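PDB 4AWT: SYE1 from Shewanella oneidensis, which binds flavin mononucleotide and probably acts as an oxidoreductase on CH-CH groups of its substrates, with NAD or NADP as acceptor. Local coordinates for residues Leu16-Ser28 and Tyr44-Gly58. The protein carries 1 engineered substitution. Residues are numbered along the deposited sequence; the frame is centred on the assembly and turned at random.
Sequences LKNRIVMPPLTRS and YYAQRASAGLIVSEG. Engineered in segment 16-28: Leu25 (natural residue Met). With FMN (flavin mononucleotide), chain B; BOG (octyl beta-D-glucopyranoside), chain D.
Met22 of strand 20-22 packs against Tyr44, Tyr45 and Arg48 in the tight part of the contact. Its CG lies anti to the backbone N (chi1 178°) and the chain stays extended, which carries Met22 CE to Tyr44 CZ at 3.6 Å. Met22 SD rests on Arg48 CB at 3.7 Å and makes an oblique Met-aromatic contact with Tyr45. The backbones pair in parallel: Met22 N donates to Leu53 O and Val55 N to Met22 O, each bond 2.9 Å long. This is the first beta-alpha-beta unit of a TIM barrel, strand 20-22, helix 39-46 and strand 53-60. Toward the C-terminal ends of the strands, Thr26 OG1 in the following loop and Gly58 N both donate to FMN O4. Pro24 CG lies 3.5 Å from Val55 CG1. Glu57 OE1 accepts from Arg27 N, met from above the carboxylate plane, while Glu57 OE2 accepts from Tyr45 OH at 2.6 Å. At the other end Lys17 and Ser50 face solvent. Just inside, Asn18 and Gly52 stay buried. Water 1 bridges Lys17 N and Gly52 O. Asn18 ND2 donates to Ser50 O at 3.1 Å, and Asn18 OD1 accepts from Ile20 N in an Asx turn. An alanine at Asn18 would lose both bonds and is likely to leave Ser50 O without this donor and the turn less firmly held.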
ATOM      1  N   LEU A  16      -4.876  12.237 -14.881  1.00  7.93           N
ATOM      2  CA  LEU A  16      -5.703  11.087 -14.591  1.00  8.02           C
ATOM      3  C   LEU A  16      -7.151  11.362 -14.954  1.00  7.66           C
ATOM      4  O   LEU A  16      -7.629  12.480 -14.878  1.00  8.74           O
ATOM      5  CB  LEU A  16      -5.622  10.734 -13.112  1.00  7.62           C
ATOM      6  CG  LEU A  16      -4.198  10.573 -12.541  1.00  8.25           C
ATOM      7  CD1 LEU A  16      -4.308  10.129 -11.077  1.00  8.91           C
ATOM      8  CD2 LEU A  16      -3.343   9.593 -13.365  1.00  9.98           C
ATOM      9  N   LYS A  17      -7.872  10.302 -15.312  1.00  7.99           N
ATOM     10  CA  LYS A  17      -9.188  10.382 -15.855  0.51  8.35           C
ATOM     11  C   LYS A  17     -10.278  10.769 -14.859  1.00  7.76           C
ATOM     12  O   LYS A  17     -11.266  11.382 -15.235  1.00  9.65           O
ATOM     13  CB  LYS A  17      -9.548   9.001 -16.441  0.51 11.31           C
ATOM     14  CG  LYS A  17      -8.747   8.836 -17.740  0.51 14.14           C
ATOM     15  CD  LYS A  17      -9.298   7.904 -18.733  0.51 16.74           C
ATOM     16  CE  LYS A  17      -8.326   7.701 -19.910  0.51 24.67           C
ATOM     17  NZ  LYS A  17      -8.674   6.453 -20.627  0.51 25.41           N
ATOM     18  N   ASN A  18     -10.113  10.370 -13.606  1.00  6.60           N
ATOM     19  CA  ASN A  18     -11.099  10.588 -12.583  1.00  6.04           C
ATOM     20  C   ASN A  18     -10.385  10.510 -11.225  1.00  5.95           C
ATOM     21  O   ASN A  18      -9.166  10.324 -11.174  1.00  6.64           O
ATOM     22  CB  ASN A  18     -12.283   9.635 -12.710  1.00  6.22           C
ATOM     23  CG  ASN A  18     -11.849   8.185 -12.585  1.00  6.18           C
ATOM     24  OD1 ASN A  18     -11.181   7.827 -11.616  1.00  6.40           O
ATOM     25  ND2 ASN A  18     -12.250   7.358 -13.526  1.00  8.24           N
ATOM     26  N   ARG A  19     -11.164  10.666 -10.152  1.00  5.66           N
ATOM     27  CA  ARG A  19     -10.674  10.739  -8.793  0.68  5.53           C
ATOM     28  C   ARG A  19     -10.703   9.401  -8.075  1.00  5.47           C
ATOM     29  O   ARG A  19     -10.506   9.364  -6.847  1.00  6.49           O
ATOM     30  CB  ARG A  19     -11.469  11.750  -7.954  0.68  5.97           C
ATOM     31  CG  ARG A  19     -11.552  13.126  -8.543  0.68  5.78           C
ATOM     32  CD  ARG A  19     -10.225  13.735  -8.868  0.68  5.95           C
ATOM     33  NE  ARG A  19     -10.338  15.146  -9.268  0.68  6.50           N
ATOM     34  CZ  ARG A  19     -10.375  16.154  -8.441  0.68  7.03           C
ATOM     35  NH1 ARG A  19     -10.351  15.985  -7.135  0.68  7.05           N
ATOM     36  NH2 ARG A  19     -10.473  17.394  -8.914  0.68 10.45           N
ATOM     37  N   ILE A  20     -10.979   8.321  -8.797  1.00  5.71           N
ATOM     38  CA  ILE A  20     -11.134   6.997  -8.204  1.00  5.33           C
ATOM     39  C   ILE A  20      -9.790   6.261  -8.249  1.00  5.61           C
ATOM     40  O   ILE A  20      -9.156   6.165  -9.298  1.00  6.45           O
ATOM     41  CB  ILE A  20     -12.218   6.207  -8.952  1.00  5.82           C
ATOM     42  CG1 ILE A  20     -13.556   6.920  -8.794  1.00  6.59           C
ATOM     43  CG2 ILE A  20     -12.248   4.762  -8.500  1.00  7.19           C
ATOM     44  CD1 ILE A  20     -14.609   6.438  -9.770  1.00  8.97           C
ATOM     45  N   VAL A  21      -9.429   5.683  -7.101  1.00  5.35           N
ATOM     46  CA  VAL A  21      -8.232   4.887  -6.975  1.00  5.13           C
ATOM     47  C   VAL A  21      -8.606   3.431  -6.693  1.00  4.86           C
ATOM     48  O   VAL A  21      -9.461   3.132  -5.870  1.00  5.31           O
ATOM     49  CB  VAL A  21      -7.341   5.448  -5.843  1.00  5.21           C
ATOM     50  CG1 VAL A  21      -6.100   4.605  -5.644  1.00  6.43           C
ATOM     51  CG2 VAL A  21      -6.995   6.896  -6.144  1.00  6.19           C
ATOM     52  N   MET A  22      -7.900   2.515  -7.373  1.00  4.93           N
ATOM     53  CA  MET A  22      -7.849   1.132  -6.950  1.00  4.80           C
ATOM     54  C   MET A  22      -6.666   1.036  -5.997  1.00  4.80           C
ATOM     55  O   MET A  22      -5.512   1.155  -6.436  1.00  5.26           O
ATOM     56  CB  MET A  22      -7.662   0.182  -8.135  1.00  5.48           C
ATOM     57  CG  MET A  22      -7.566  -1.263  -7.700  1.00  5.56           C
ATOM     58  SD  MET A  22      -7.300  -2.318  -9.130  1.00  6.52           S
ATOM     59  CE  MET A  22      -7.015  -3.885  -8.317  1.00  6.82           C
ATOM     60  N   PRO A  23      -6.902   0.924  -4.700  1.00  5.08           N
ATOM     61  CA  PRO A  23      -5.801   0.924  -3.728  1.00  5.25           C
ATOM     62  C   PRO A  23      -5.142  -0.447  -3.759  1.00  4.83           C
ATOM     63  O   PRO A  23      -5.642  -1.387  -4.365  1.00  5.10           O
ATOM     64  CB  PRO A  23      -6.544   1.180  -2.414  1.00  6.02           C
ATOM     65  CG  PRO A  23      -7.837   0.413  -2.587  1.00  5.88           C
ATOM     66  CD  PRO A  23      -8.207   0.607  -4.064  1.00  5.68           C
ATOM     67  N   PRO A  24      -4.007  -0.559  -3.047  1.00  4.97           N
ATOM     68  CA  PRO A  24      -3.283  -1.830  -2.994  0.77  5.02           C
ATOM     69  C   PRO A  24      -4.141  -2.930  -2.410  1.00  5.33           C
ATOM     70  O   PRO A  24      -4.717  -2.789  -1.336  1.00  5.96           O
ATOM     71  CB  PRO A  24      -2.108  -1.524  -2.068  0.77  5.66           C
ATOM     72  CG  PRO A  24      -1.847  -0.098  -2.316  0.77  5.89           C
ATOM     73  CD  PRO A  24      -3.261   0.488  -2.351  0.77  5.85           C
ATOM     74  N   LEU A  25      -4.168  -4.097  -3.097  1.00  5.30           N
ATOM     75  CA  LEU A  25      -4.946  -5.241  -2.649  1.00  5.67           C
ATOM     76  C   LEU A  25      -4.142  -6.505  -2.891  1.00  5.52           C
ATOM     77  O   LEU A  25      -4.146  -7.066  -3.998  1.00  6.36           O
ATOM     78  CB  LEU A  25      -6.303  -5.324  -3.373  1.00  6.23           C
ATOM     79  CG  LEU A  25      -7.214  -4.115  -3.176  1.00  6.14           C
ATOM     80  CD1 LEU A  25      -8.200  -4.021  -4.336  1.00  7.12           C
ATOM     81  CD2 LEU A  25      -7.937  -4.187  -1.823  1.00  7.23           C
ATOM     82  N   THR A  26      -3.468  -6.992  -1.877  1.00  6.02           N
ATOM     83  CA  THR A  26      -2.768  -8.285  -1.920  1.00  5.89           C
ATOM     84  C   THR A  26      -3.732  -9.372  -2.322  1.00  5.81           C
ATOM     85  O   THR A  26      -4.753  -9.582  -1.663  1.00  6.28           O
ATOM     86  CB  THR A  26      -2.201  -8.590  -0.523  1.00  5.92           C
ATOM     87  OG1 THR A  26      -1.105  -7.718  -0.225  1.00  6.87           O
ATOM     88  CG2 THR A  26      -1.697 -10.002  -0.373  1.00  6.71           C
ATOM     89  N   ARG A  27      -3.363 -10.105  -3.371  1.00  5.98           N
ATOM     90  CA  ARG A  27      -4.153 -11.237  -3.859  1.00  6.01           C
ATOM     91  C   ARG A  27      -3.386 -12.554  -3.772  1.00  6.01           C
ATOM     92  O   ARG A  27      -3.986 -13.629  -3.992  1.00  6.84           O
ATOM     93  CB  ARG A  27      -4.699 -11.017  -5.260  1.00  6.49           C
ATOM     94  CG  ARG A  27      -5.431  -9.699  -5.446  1.00  6.76           C
ATOM     95  CD  ARG A  27      -6.561  -9.454  -4.426  1.00  6.50           C
ATOM     96  NE  ARG A  27      -7.552 -10.543  -4.471  1.00  6.59           N
ATOM     97  CZ  ARG A  27      -8.492 -10.664  -5.395  1.00  6.32           C
ATOM     98  NH1 ARG A  27      -8.712  -9.714  -6.268  1.00  6.48           N
ATOM     99  NH2 ARG A  27      -9.263 -11.759  -5.394  1.00  7.07           N
ATOM    100  N   SER A  28      -2.093 -12.515  -3.511  1.00  6.11           N
ATOM    101  CA  SER A  28      -1.306 -13.723  -3.328  1.00  6.30           C
ATOM    102  C   SER A  28      -1.484 -14.702  -4.502  1.00  6.75           C
ATOM    103  O   SER A  28      -1.712 -15.895  -4.292  1.00  8.00           O
ATOM    104  CB  SER A  28      -1.554 -14.348  -1.974  1.00  7.12           C
ATOM    105  OG  SER A  28      -1.051 -13.503  -0.964  1.00  7.55           O
ATOM    106  N   TYR A  44      -6.282  -9.094 -14.556  1.00  6.30           N
ATOM    107  CA  TYR A  44      -7.001  -8.563 -13.391  1.00  6.10           C
ATOM    108  C   TYR A  44      -6.870  -7.052 -13.276  1.00  5.65           C
ATOM    109  O   TYR A  44      -7.841  -6.331 -13.093  1.00  5.80           O
ATOM    110  CB  TYR A  44      -6.448  -9.256 -12.180  1.00  6.72           C
ATOM    111  CG  TYR A  44      -6.683  -8.605 -10.828  1.00  6.09           C
ATOM    112  CD1 TYR A  44      -7.923  -8.615 -10.216  1.00  5.83           C
ATOM    113  CD2 TYR A  44      -5.621  -7.993 -10.181  1.00  6.24           C
ATOM    114  CE1 TYR A  44      -8.105  -8.033  -8.993  1.00  5.81           C
ATOM    115  CE2 TYR A  44      -5.775  -7.435  -8.924  1.00  6.38           C
ATOM    116  CZ  TYR A  44      -7.023  -7.463  -8.324  1.00  5.86           C
ATOM    117  OH  TYR A  44      -7.229  -6.986  -7.057  1.00  6.26           O
ATOM    118  N   TYR A  45      -5.613  -6.539 -13.368  1.00  5.67           N
ATOM    119  CA  TYR A  45      -5.424  -5.117 -13.258  1.00  5.65           C
ATOM    120  C   TYR A  45      -5.999  -4.385 -14.467  1.00  5.59           C
ATOM    121  O   TYR A  45      -6.625  -3.335 -14.336  1.00  5.83           O
ATOM    122  CB  TYR A  45      -3.963  -4.774 -13.053  1.00  5.55           C
ATOM    123  CG  TYR A  45      -3.422  -5.033 -11.672  1.00  5.35           C
ATOM    124  CD1 TYR A  45      -3.806  -4.198 -10.616  1.00  5.88           C
ATOM    125  CD2 TYR A  45      -2.525  -6.041 -11.401  1.00  6.02           C
ATOM    126  CE1 TYR A  45      -3.300  -4.375  -9.354  1.00  5.87           C
ATOM    127  CE2 TYR A  45      -2.007  -6.224 -10.128  1.00  6.05           C
ATOM    128  CZ  TYR A  45      -2.387  -5.391  -9.095  1.00  5.89           C
ATOM    129  OH  TYR A  45      -1.859  -5.520  -7.851  1.00  6.85           O
ATOM    130  N   ALA A  46      -5.805  -4.936 -15.668  1.00  5.91           N
ATOM    131  CA  ALA A  46      -6.327  -4.282 -16.867  1.00  6.33           C
ATOM    132  C   ALA A  46      -7.844  -4.192 -16.849  1.00  5.93           C
ATOM    133  O   ALA A  46      -8.399  -3.218 -17.348  1.00  6.55           O
ATOM    134  CB  ALA A  46      -5.835  -4.996 -18.100  1.00  8.07           C
ATOM    135  N   GLN A  47      -8.508  -5.191 -16.263  1.00  5.83           N
ATOM    136  CA  GLN A  47      -9.962  -5.150 -16.104  1.00  5.93           C
ATOM    137  C   GLN A  47     -10.432  -3.973 -15.284  1.00  6.11           C
ATOM    138  O   GLN A  47     -11.601  -3.600 -15.381  1.00  7.11           O
ATOM    139  CB  GLN A  47     -10.454  -6.423 -15.434  1.00  6.06           C
ATOM    140  CG  GLN A  47     -10.467  -7.666 -16.311  1.00  6.23           C
ATOM    141  CD  GLN A  47     -10.923  -8.898 -15.586  1.00  6.21           C
ATOM    142  OE1 GLN A  47     -11.266  -9.937 -16.292  1.00  9.16           O
ATOM    143  NE2 GLN A  47     -10.984  -8.936 -14.356  1.00  5.64           N
ATOM    144  N   ARG A  48      -9.565  -3.431 -14.435  1.00  5.61           N
ATOM    145  CA  ARG A  48      -9.894  -2.388 -13.462  1.00  5.76           C
ATOM    146  C   ARG A  48      -9.323  -1.029 -13.846  1.00  5.91           C
ATOM    147  O   ARG A  48      -9.365  -0.087 -13.069  1.00  6.44           O
ATOM    148  CB  ARG A  48      -9.453  -2.870 -12.069  1.00  5.87           C
ATOM    149  CG  ARG A  48     -10.357  -3.999 -11.603  1.00  5.80           C
ATOM    150  CD  ARG A  48      -9.785  -4.917 -10.519  1.00  6.14           C
ATOM    151  NE  ARG A  48     -10.751  -5.933 -10.152  1.00  6.07           N
ATOM    152  CZ  ARG A  48     -11.100  -6.931 -10.938  1.00  5.79           C
ATOM    153  NH1 ARG A  48     -10.438  -7.192 -12.026  1.00  5.96           N
ATOM    154  NH2 ARG A  48     -12.150  -7.695 -10.618  1.00  6.42           N
ATOM    155  N   ALA A  49      -8.837  -0.916 -15.078  1.00  6.21           N
ATOM    156  CA  ALA A  49      -8.104   0.267 -15.537  1.00  6.85           C
ATOM    157  C   ALA A  49      -8.998   1.425 -15.899  1.00  6.60           C
ATOM    158  O   ALA A  49      -8.470   2.461 -16.371  1.00  8.29           O
ATOM    159  CB  ALA A  49      -7.163  -0.151 -16.654  1.00 10.04           C
ATOM    160  N   SER A  50     -10.301   1.371 -15.634  1.00  6.35           N
ATOM    161  CA  SER A  50     -11.122   2.566 -15.666  1.00  6.50           C
ATOM    162  C   SER A  50     -10.944   3.403 -14.402  1.00  6.13           C
ATOM    163  O   SER A  50     -11.427   4.529 -14.359  1.00  7.39           O
ATOM    164  CB  SER A  50     -12.591   2.251 -15.929  1.00  7.47           C
ATOM    165  OG  SER A  50     -13.147   1.536 -14.869  1.00  8.26           O
ATOM    166  N   ALA A  51     -10.261   2.877 -13.369  1.00  6.26           N
ATOM    167  CA  ALA A  51      -9.822   3.720 -12.282  1.00  6.12           C
ATOM    168  C   ALA A  51      -8.995   4.877 -12.829  1.00  5.92           C
ATOM    169  O   ALA A  51      -8.318   4.750 -13.835  1.00  7.20           O
ATOM    170  CB  ALA A  51      -8.964   2.897 -11.330  1.00  6.70           C
ATOM    171  N   GLY A  52      -8.968   5.967 -12.087  1.00  6.02           N
ATOM    172  CA  GLY A  52      -8.037   7.038 -12.402  1.00  6.49           C
ATOM    173  C   GLY A  52      -6.581   6.644 -12.139  1.00  6.05           C
ATOM    174  O   GLY A  52      -5.677   7.005 -12.877  1.00  6.98           O
ATOM    175  N   LEU A  53      -6.369   5.915 -11.052  1.00  5.78           N
ATOM    176  CA  LEU A  53      -5.053   5.441 -10.643  1.00  5.65           C
ATOM    177  C   LEU A  53      -5.216   4.045 -10.065  1.00  5.11           C
ATOM    178  O   LEU A  53      -6.094   3.828  -9.251  1.00  5.75           O
ATOM    179  CB  LEU A  53      -4.464   6.359  -9.556  1.00  6.18           C
ATOM    180  CG  LEU A  53      -3.159   5.910  -8.929  1.00  6.60           C
ATOM    181  CD1 LEU A  53      -2.001   5.944  -9.897  1.00  8.34           C
ATOM    182  CD2 LEU A  53      -2.857   6.815  -7.715  1.00  7.80           C
ATOM    183  N   ILE A  54      -4.332   3.131 -10.467  1.00  5.18           N
ATOM    184  CA  ILE A  54      -4.163   1.853  -9.805  1.00  5.18           C
ATOM    185  C   ILE A  54      -2.889   1.908  -8.970  1.00  5.02           C
ATOM    186  O   ILE A  54      -1.843   2.325  -9.481  1.00  5.67           O
ATOM    187  CB  ILE A  54      -4.078   0.706 -10.810  1.00  5.41           C
ATOM    188  CG1 ILE A  54      -5.426   0.550 -11.547  1.00  5.78           C
ATOM    189  CG2 ILE A  54      -3.667  -0.592 -10.121  1.00  6.02           C
ATOM    190  CD1 ILE A  54      -5.390  -0.455 -12.666  1.00  7.00           C
ATOM    191  N   VAL A  55      -2.971   1.449  -7.736  1.00  5.01           N
ATOM    192  CA  VAL A  55      -1.797   1.177  -6.920  1.00  5.17           C
ATOM    193  C   VAL A  55      -1.716  -0.326  -6.788  1.00  5.01           C
ATOM    194  O   VAL A  55      -2.685  -0.967  -6.380  1.00  5.51           O
ATOM    195  CB  VAL A  55      -1.840   1.865  -5.565  1.00  5.76           C
ATOM    196  CG1 VAL A  55      -0.456   1.737  -4.918  1.00  7.61           C
ATOM    197  CG2 VAL A  55      -2.240   3.318  -5.661  1.00  6.65           C
ATOM    198  N   SER A  56      -0.583  -0.909  -7.158  1.00  5.16           N
ATOM    199  CA  SER A  56      -0.435  -2.340  -7.051  1.00  5.24           C
ATOM    200  C   SER A  56      -0.582  -2.793  -5.607  1.00  5.19           C
ATOM    201  O   SER A  56      -0.292  -2.083  -4.658  1.00  5.25           O
ATOM    202  CB  SER A  56       0.920  -2.823  -7.561  1.00  5.42           C
ATOM    203  OG  SER A  56       1.974  -2.639  -6.621  1.00  5.44           O
ATOM    204  N   GLU A  57      -0.957  -4.077  -5.471  1.00  5.26           N
ATOM    205  CA  GLU A  57      -0.744  -4.785  -4.242  0.75  5.25           C
ATOM    206  C   GLU A  57       0.688  -4.600  -3.758  1.00  5.10           C
ATOM    207  O   GLU A  57       1.621  -4.414  -4.544  1.00  5.21           O
ATOM    208  CB  GLU A  57      -1.043  -6.275  -4.427  0.75  5.84           C
ATOM    209  CG  GLU A  57      -0.138  -7.004  -5.446  0.75  6.19           C
ATOM    210  CD  GLU A  57      -0.928  -8.146  -6.063  0.75  7.20           C
ATOM    211  OE1 GLU A  57      -1.201  -9.160  -5.383  0.75  7.34           O
ATOM    212  OE2 GLU A  57      -1.278  -8.027  -7.261  0.75  7.21           O
ATOM    213  N   GLY A  58       0.876  -4.734  -2.447  1.00  5.16           N
ATOM    214  CA  GLY A  58       2.238  -4.639  -1.923  1.00  5.13           C
ATOM    215  C   GLY A  58       3.142  -5.624  -2.630  1.00  5.19           C
ATOM    216  O   GLY A  58       2.823  -6.790  -2.843  1.00  5.69           O
TER
HETATM  217  N1  FMN B 500      -3.354  -2.255   1.788  1.00  5.18           N
HETATM  218  C2  FMN B 500      -2.103  -2.008   1.417  1.00  5.20           C
HETATM  219  O2  FMN B 500      -1.550  -0.897   1.634  1.00  5.40           O
HETATM  220  N3  FMN B 500      -1.363  -2.986   0.767  1.00  5.40           N
HETATM  221  C4  FMN B 500      -1.867  -4.242   0.473  1.00  5.30           C
HETATM  222  O4  FMN B 500      -1.164  -5.031  -0.211  1.00  6.06           O
HETATM  223  C4A FMN B 500      -3.140  -4.521   0.968  1.00  5.42           C
HETATM  224  N5  FMN B 500      -3.696  -5.789   0.805  1.00  6.04           N
HETATM  225  C5A FMN B 500      -5.108  -5.900   0.925  1.00  5.73           C
HETATM  226  C6  FMN B 500      -5.738  -7.050   0.520  1.00  6.52           C
HETATM  227  C7  FMN B 500      -7.144  -7.196   0.594  1.00  6.70           C
HETATM  228  C7M FMN B 500      -7.772  -8.440   0.013  1.00  8.76           C
HETATM  229  C8  FMN B 500      -7.870  -6.177   1.133  1.00  6.42           C
HETATM  230  C8M FMN B 500      -9.381  -6.235   1.220  1.00  8.28           C
HETATM  231  C9  FMN B 500      -7.232  -4.996   1.566  1.00  6.03           C
HETATM  232  C9A FMN B 500      -5.849  -4.839   1.458  1.00  5.63           C
HETATM  233  N10 FMN B 500      -5.213  -3.637   1.832  1.00  5.60           N
HETATM  234  C10 FMN B 500      -3.877  -3.458   1.527  1.00  5.36           C
HETATM  235  C1' FMN B 500      -6.022  -2.520   2.329  1.00  5.53           C
HETATM  236  C2' FMN B 500      -6.797  -1.784   1.221  1.00  5.16           C
HETATM  237  O2' FMN B 500      -5.911  -1.062   0.383  1.00  5.37           O
HETATM  238  C3' FMN B 500      -7.783  -0.773   1.774  1.00  5.38           C
HETATM  239  O3' FMN B 500      -7.130   0.305   2.428  1.00  5.56           O
HETATM  240  C4' FMN B 500      -8.849  -1.355   2.719  1.00  5.69           C
HETATM  241  O4' FMN B 500      -9.399  -2.562   2.213  1.00  5.99           O
HETATM  242  C5' FMN B 500      -9.920  -0.344   3.080  1.00  5.87           C
HETATM  243  O5' FMN B 500     -10.655   0.080   1.919  1.00  5.68           O
HETATM  244  P   FMN B 500     -12.093  -0.584   1.600  1.00  5.71           P
HETATM  245  O1P FMN B 500     -11.828  -2.024   1.237  1.00  5.88           O
HETATM  246  O2P FMN B 500     -12.937  -0.458   2.849  1.00  6.22           O
HETATM  247  O3P FMN B 500     -12.593   0.236   0.438  1.00  5.95           O
HETATM  248  C1  BOG D 502      -4.091  -9.049   5.200  0.51 11.00           C
HETATM  249  O1  BOG D 502      -5.215  -9.880   5.300  0.51 11.58           O
HETATM  250  C2  BOG D 502      -3.577  -8.953   3.798  0.51 11.22           C
HETATM  251  O2  BOG D 502      -3.091 -10.194   3.334  0.51 12.62           O
HETATM  252  C3  BOG D 502      -2.415  -7.956   3.665  0.51 10.34           C
HETATM  253  O3  BOG D 502      -2.121  -7.723   2.315  0.51 11.87           O
HETATM  254  C4  BOG D 502      -2.883  -6.613   4.244  0.51  9.40           C
HETATM  255  O4  BOG D 502      -1.822  -5.720   4.206  0.51 10.28           O
HETATM  256  C5  BOG D 502      -3.439  -6.758   5.656  0.51  9.95           C
HETATM  257  O5  BOG D 502      -4.500  -7.690   5.573  0.51  8.52           O
HETATM  258  C6  BOG D 502      -3.940  -5.447   6.206  0.51  9.65           C
HETATM  259  O6  BOG D 502      -4.335  -5.718   7.539  0.51  8.16           O
HETATM  260  C1' BOG D 502      -5.408 -10.462   6.568  0.51 15.15           C
HETATM  261  C2' BOG D 502      -6.520 -11.505   6.639  0.51 23.21           C
HETATM  262  C3' BOG D 502      -7.802 -11.080   5.990  0.51 30.21           C
HETATM  263  C4' BOG D 502      -9.110 -11.805   6.285  0.51 33.03           C
HETATM  264  C5' BOG D 502      -9.643 -12.357   4.959  0.51 33.45           C
HETATM  265  C6' BOG D 502      -9.558 -13.885   4.939  0.51 31.53           C
HETATM  266  C7' BOG D 502     -10.069 -14.422   3.590  0.51 28.70           C
HETATM  267  C8' BOG D 502     -10.484 -15.867   3.845  0.51 33.30           C
HETATM  268  O   HOH W   1      -6.358   7.716 -15.445  1.00  9.01           O
HETATM  269  O   HOH W   2      -4.294  -3.190  -6.006  1.00  5.89           O
HETATM  270  O   HOH W   3      -4.848  -5.937  -6.368  1.00  6.76           O
HETATM  271  O   HOH W   4       0.804  -8.390  -2.073  1.00  7.23           O
HETATM  272  O   HOH W   5      -0.132 -10.492  -3.438  1.00  8.04           O